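Local coordinates for putative 2OG-Fe(II) oxygenase family protein (PDB 3OOX) that probably acts as an iron(II)-dependent oxygenase that uses 2-oxoglutarate and oxygen, perhaps forming ethylene from 2-oxoglutarate and oxidising L-arginine, at residues D193-L201 against S264-A272. Numbering follows the deposited sequence. Where two conformers were deposited one is given.
Sequences DINTITLLL and STPFFLHFA
One face of the His-270 imidazole receives CB of Asn-195, 3.5 Å from the ring centroid (CH-pi), while at the ring's edge ND1 donates in plane to Phe-268 O. Thr-196 sits over one face of the Phe-271 ring: OG1 lies above the centre, and CG2 makes a CH-pi contact, 4.1 Å from the centroid. The Phe-268 ring is met at its edge by Asn-195 OD1, 3.6 Å from CD1, and by Asp-193 OD2; the amide stands 79° to the ring. With CG wedged between backbone N and carbonyl carbon (chi1 52°), the Asn-195 amide reaches across to the facing strand, and ND2 donates to Leu-269 O (3.1 Å) and Thr-198 OG1 (2.9 Å), both acceptors lying in the amide plane. Thr-198 OG1 in turn donates to Asp-193 OD2. Leu-269 O accepts a second hydrogen bond, from Thr-196 N, where Thr-196 and Ile-197 both face Leu-269 in a classic beta bulge; beyond it Leu-199 and Phe-267 pair antiparallel in the jelly-roll core. Were Asn-195 an alanine, Leu-269 O and Thr-198 OG1 would probably each lose a donor. This hydrogen-bond chain from amide through hydroxyl to carboxylate, with Asn-230 as second donor, probably limits rotation of the Asp-193 side chain.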
ATOM      1  N   ASP A 193      -0.245   8.236   1.405  1.00 19.32           N
ATOM      2  CA  ASP A 193       0.584   7.457   0.513  1.00 16.98           C
ATOM      3  C   ASP A 193       0.778   8.209  -0.798  1.00 16.99           C
ATOM      4  O   ASP A 193      -0.145   8.896  -1.253  1.00 18.22           O
ATOM      5  CB  ASP A 193      -0.123   6.125   0.199  1.00 16.07           C
ATOM      6  CG  ASP A 193      -0.042   5.117   1.335  1.00 16.97           C
ATOM      7  OD1 ASP A 193       0.722   5.360   2.303  1.00 20.15           O
ATOM      8  OD2 ASP A 193      -0.747   4.082   1.249  1.00 17.02           O
ATOM      9  N   ILE A 194       1.963   8.052  -1.384  1.00 17.06           N
ATOM     10  CA  ILE A 194       2.360   8.814  -2.578  1.00 17.81           C
ATOM     11  C   ILE A 194       2.078   8.123  -3.893  1.00 17.95           C
ATOM     12  O   ILE A 194       2.172   8.773  -4.962  1.00 19.79           O
ATOM     13  CB  ILE A 194       3.799   9.320  -2.488  1.00 20.89           C
ATOM     14  CG1 ILE A 194       4.805   8.199  -2.553  1.00 25.36           C
ATOM     15  CG2 ILE A 194       4.009  10.146  -1.215  1.00 22.36           C
ATOM     16  CD1 ILE A 194       6.265   8.720  -2.429  1.00 30.70           C
ATOM     17  N   ASN A 195       1.645   6.866  -3.840  1.00 16.80           N
ATOM     18  CA  ASN A 195       1.580   5.973  -4.986  1.00 16.19           C
ATOM     19  C   ASN A 195       0.193   5.984  -5.625  1.00 16.18           C
ATOM     20  O   ASN A 195      -0.528   6.974  -5.532  1.00 16.31           O
ATOM     21  CB  ASN A 195       2.082   4.576  -4.569  1.00 16.36           C
ATOM     22  CG  ASN A 195       1.383   4.036  -3.321  1.00 15.86           C
ATOM     23  OD1 ASN A 195       1.618   4.552  -2.208  1.00 16.15           O
ATOM     24  ND2 ASN A 195       0.547   2.981  -3.481  1.00 15.33           N
ATOM     25  N   THR A 196      -0.190   4.920  -6.305  1.00 16.41           N
ATOM     26  CA  THR A 196      -1.464   4.881  -7.030  1.00 14.37           C
ATOM     27  C   THR A 196      -2.602   4.374  -6.140  1.00 13.97           C
ATOM     28  O   THR A 196      -3.523   5.127  -5.811  1.00 16.35           O
ATOM     29  CB  THR A 196      -1.305   4.063  -8.315  1.00 15.33           C
ATOM     30  OG1 THR A 196      -0.264   4.670  -9.111  1.00 17.48           O
ATOM     31  CG2 THR A 196      -2.655   3.927  -9.106  1.00 17.36           C
ATOM     32  N   ILE A 197      -2.522   3.112  -5.745  1.00 15.79           N
ATOM     33  CA  ILE A 197      -3.341   2.587  -4.657  1.00 15.24           C
ATOM     34  C   ILE A 197      -2.490   1.677  -3.784  1.00 15.76           C
ATOM     35  O   ILE A 197      -1.504   1.108  -4.247  1.00 15.74           O
ATOM     36  CB  ILE A 197      -4.584   1.792  -5.123  1.00 15.49           C
ATOM     37  CG1 ILE A 197      -4.200   0.662  -6.093  1.00 15.47           C
ATOM     38  CG2 ILE A 197      -5.600   2.754  -5.787  1.00 17.82           C
ATOM     39  CD1 ILE A 197      -5.398  -0.292  -6.437  1.00 16.16           C
ATOM     40  N   THR A 198      -2.885   1.525  -2.513  1.00 15.38           N
ATOM     41  CA  THR A 198      -2.217   0.613  -1.583  1.00 15.48           C
ATOM     42  C   THR A 198      -3.241  -0.430  -1.103  1.00 15.53           C
ATOM     43  O   THR A 198      -4.430  -0.114  -0.803  1.00 15.09           O
ATOM     44  CB  THR A 198      -1.644   1.407  -0.390  1.00 14.87           C
ATOM     45  OG1 THR A 198      -0.733   2.360  -0.927  1.00 14.68           O
ATOM     46  CG2 THR A 198      -0.919   0.516   0.620  1.00 16.41           C
ATOM     47  N   LEU A 199      -2.814  -1.707  -1.079  1.00 16.48           N
ATOM     48  CA  LEU A 199      -3.648  -2.831  -0.723  1.00 17.78           C
ATOM     49  C   LEU A 199      -3.132  -3.503   0.547  1.00 16.35           C
ATOM     50  O   LEU A 199      -1.985  -3.954   0.576  1.00 17.95           O
ATOM     51  CB  LEU A 199      -3.703  -3.842  -1.874  1.00 16.95           C
ATOM     52  CG  LEU A 199      -4.345  -3.326  -3.151  1.00 16.16           C
ATOM     53  CD1 LEU A 199      -3.270  -2.902  -4.143  1.00 17.44           C
ATOM     54  CD2 LEU A 199      -5.314  -4.363  -3.762  1.00 19.89           C
ATOM     55  N   LEU A 200      -3.976  -3.575   1.579  1.00 15.98           N
ATOM     56  CA  LEU A 200      -3.573  -4.074   2.898  1.00 17.54           C
ATOM     57  C   LEU A 200      -4.412  -5.242   3.362  1.00 18.37           C
ATOM     58  O   LEU A 200      -5.598  -5.096   3.670  1.00 17.81           O
ATOM     59  CB  LEU A 200      -3.708  -2.955   3.932  1.00 18.08           C
ATOM     60  CG  LEU A 200      -3.283  -3.268   5.355  1.00 19.74           C
ATOM     61  CD1 LEU A 200      -1.796  -3.521   5.485  1.00 22.15           C
ATOM     62  CD2 LEU A 200      -3.748  -2.128   6.261  1.00 20.90           C
ATOM     63  N   LEU A 201      -3.757  -6.391   3.426  1.00 18.15           N
ATOM     64  CA  LEU A 201      -4.324  -7.548   4.104  1.00 17.26           C
ATOM     65  C   LEU A 201      -4.245  -7.431   5.638  1.00 21.09           C
ATOM     66  O   LEU A 201      -3.429  -6.674   6.170  1.00 20.45           O
ATOM     67  CB  LEU A 201      -3.577  -8.816   3.715  1.00 20.85           C
ATOM     68  CG  LEU A 201      -3.677  -9.205   2.249  1.00 20.79           C
ATOM     69  CD1 LEU A 201      -2.470 -10.152   1.895  1.00 22.81           C
ATOM     70  CD2 LEU A 201      -5.046  -9.814   1.916  1.00 21.86           C
ATOM     71  N   SER A 264       2.590  -6.937   9.149  1.00 21.72           N
ATOM     72  CA  SER A 264       1.754  -6.399   8.089  0.50 20.67           C
ATOM     73  C   SER A 264       2.499  -6.511   6.762  1.00 19.60           C
ATOM     74  O   SER A 264       3.718  -6.421   6.738  1.00 20.92           O
ATOM     75  CB  SER A 264       1.420  -4.942   8.397  0.50 20.52           C
ATOM     76  OG  SER A 264       0.446  -4.424   7.508  0.50 21.66           O
ATOM     77  N   THR A 265       1.767  -6.686   5.673  1.00 17.31           N
ATOM     78  CA  THR A 265       2.380  -6.834   4.356  1.00 17.63           C
ATOM     79  C   THR A 265       1.661  -5.975   3.310  1.00 16.65           C
ATOM     80  O   THR A 265       1.139  -6.504   2.310  1.00 16.95           O
ATOM     81  CB  THR A 265       2.436  -8.322   3.903  1.00 19.71           C
ATOM     82  OG1 THR A 265       1.105  -8.810   3.656  1.00 21.28           O
ATOM     83  CG2 THR A 265       3.141  -9.193   4.975  1.00 21.09           C
ATOM     84  N   PRO A 266       1.663  -4.638   3.482  1.00 15.79           N
ATOM     85  CA  PRO A 266       1.041  -3.781   2.496  1.00 16.42           C
ATOM     86  C   PRO A 266       1.741  -3.803   1.126  1.00 16.25           C
ATOM     87  O   PRO A 266       2.949  -3.900   1.059  1.00 15.94           O
ATOM     88  CB  PRO A 266       1.147  -2.381   3.112  1.00 17.22           C
ATOM     89  CG  PRO A 266       2.304  -2.479   4.034  1.00 17.35           C
ATOM     90  CD  PRO A 266       2.265  -3.877   4.587  1.00 17.80           C
ATOM     91  N   PHE A 267       0.943  -3.647   0.067  1.00 15.32           N
ATOM     92  CA  PHE A 267       1.447  -3.581  -1.295  1.00 14.79           C
ATOM     93  C   PHE A 267       1.155  -2.190  -1.823  1.00 14.20           C
ATOM     94  O   PHE A 267      -0.028  -1.806  -1.939  1.00 15.33           O
ATOM     95  CB  PHE A 267       0.785  -4.646  -2.162  1.00 14.48           C
ATOM     96  CG  PHE A 267       1.286  -4.653  -3.580  1.00 15.73           C
ATOM     97  CD1 PHE A 267       2.486  -5.267  -3.897  1.00 16.29           C
ATOM     98  CD2 PHE A 267       0.603  -3.999  -4.571  1.00 16.20           C
ATOM     99  CE1 PHE A 267       2.995  -5.259  -5.149  1.00 17.17           C
ATOM    100  CE2 PHE A 267       1.129  -3.994  -5.861  1.00 15.18           C
ATOM    101  CZ  PHE A 267       2.311  -4.673  -6.136  1.00 16.89           C
ATOM    102  N   PHE A 268       2.214  -1.455  -2.145  1.00 14.17           N
ATOM    103  CA  PHE A 268       2.146  -0.093  -2.676  1.00 14.22           C
ATOM    104  C   PHE A 268       2.234  -0.160  -4.199  1.00 13.75           C
ATOM    105  O   PHE A 268       3.346  -0.260  -4.783  1.00 16.61           O
ATOM    106  CB  PHE A 268       3.271   0.748  -2.080  1.00 14.77           C
ATOM    107  CG  PHE A 268       3.218   0.859  -0.585  1.00 14.12           C
ATOM    108  CD1 PHE A 268       2.432   1.825   0.019  1.00 16.18           C
ATOM    109  CD2 PHE A 268       3.943  -0.000   0.226  1.00 16.62           C
ATOM    110  CE1 PHE A 268       2.410   1.953   1.395  1.00 15.25           C
ATOM    111  CE2 PHE A 268       3.863   0.097   1.613  1.00 17.68           C
ATOM    112  CZ  PHE A 268       3.075   1.070   2.185  1.00 15.65           C
ATOM    113  N   LEU A 269       1.050  -0.071  -4.833  1.00 14.76           N
ATOM    114  CA  LEU A 269       0.949  -0.166  -6.267  1.00 14.43           C
ATOM    115  C   LEU A 269       1.226   1.190  -6.874  1.00 15.43           C
ATOM    116  O   LEU A 269       0.640   2.201  -6.459  1.00 15.64           O
ATOM    117  CB  LEU A 269      -0.430  -0.675  -6.686  1.00 14.52           C
ATOM    118  CG  LEU A 269      -0.607  -1.219  -8.098  1.00 16.87           C
ATOM    119  CD1 LEU A 269      -1.810  -2.207  -8.133  1.00 15.20           C
ATOM    120  CD2 LEU A 269      -0.765  -0.098  -9.128  1.00 17.25           C
ATOM    121  N   HIS A 270       2.177   1.224  -7.817  1.00 14.84           N
ATOM    122  CA  HIS A 270       2.620   2.438  -8.495  1.00 15.14           C
ATOM    123  C   HIS A 270       2.386   2.322  -9.994  1.00 15.33           C
ATOM    124  O   HIS A 270       2.375   1.219 -10.563  1.00 15.72           O
ATOM    125  CB  HIS A 270       4.132   2.597  -8.370  1.00 16.45           C
ATOM    126  CG  HIS A 270       4.625   3.056  -7.030  1.00 17.72           C
ATOM    127  ND1 HIS A 270       4.461   2.356  -5.843  1.00 18.16           N
ATOM    128  CD2 HIS A 270       5.357   4.154  -6.711  1.00 20.76           C
ATOM    129  CE1 HIS A 270       5.092   3.002  -4.871  1.00 17.70           C
ATOM    130  NE2 HIS A 270       5.626   4.095  -5.365  1.00 23.20           N
ATOM    131  N   PHE A 271       2.219   3.486 -10.628  1.00 14.72           N
ATOM    132  CA  PHE A 271       2.214   3.555 -12.069  1.00 15.05           C
ATOM    133  C   PHE A 271       3.638   3.176 -12.610  1.00 15.11           C
ATOM    134  O   PHE A 271       4.659   3.248 -11.940  1.00 16.92           O
ATOM    135  CB  PHE A 271       1.916   4.981 -12.551  1.00 16.76           C
ATOM    136  CG  PHE A 271       0.507   5.439 -12.344  1.00 17.49           C
ATOM    137  CD1 PHE A 271      -0.561   4.686 -12.777  1.00 17.98           C
ATOM    138  CD2 PHE A 271       0.236   6.692 -11.793  1.00 19.02           C
ATOM    139  CE1 PHE A 271      -1.863   5.110 -12.602  1.00 16.65           C
ATOM    140  CE2 PHE A 271      -1.079   7.144 -11.677  1.00 17.89           C
ATOM    141  CZ  PHE A 271      -2.132   6.337 -12.047  1.00 16.94           C
ATOM    142  N   ALA A 272       3.671   2.812 -13.889  1.00 15.08           N
ATOM    143  CA  ALA A 272       4.894   2.765 -14.665  1.00 15.91           C
ATOM    144  C   ALA A 272       5.668   4.086 -14.577  1.00 15.88           C
ATOM    145  O   ALA A 272       5.095   5.174 -14.664  1.00 16.05           O
ATOM    146  CB  ALA A 272       4.536   2.473 -16.126  1.00 16.94           C
TER
HETATM  147  O   HOH W   1      -1.483  -6.469   1.786  1.00 20.31           O
HETATM  148  O   HOH W   2      -0.890  -7.437   6.281  1.00 31.36           O
HETATM  149  O   HOH W   3      -2.202  -5.449   8.367  1.00 33.02           O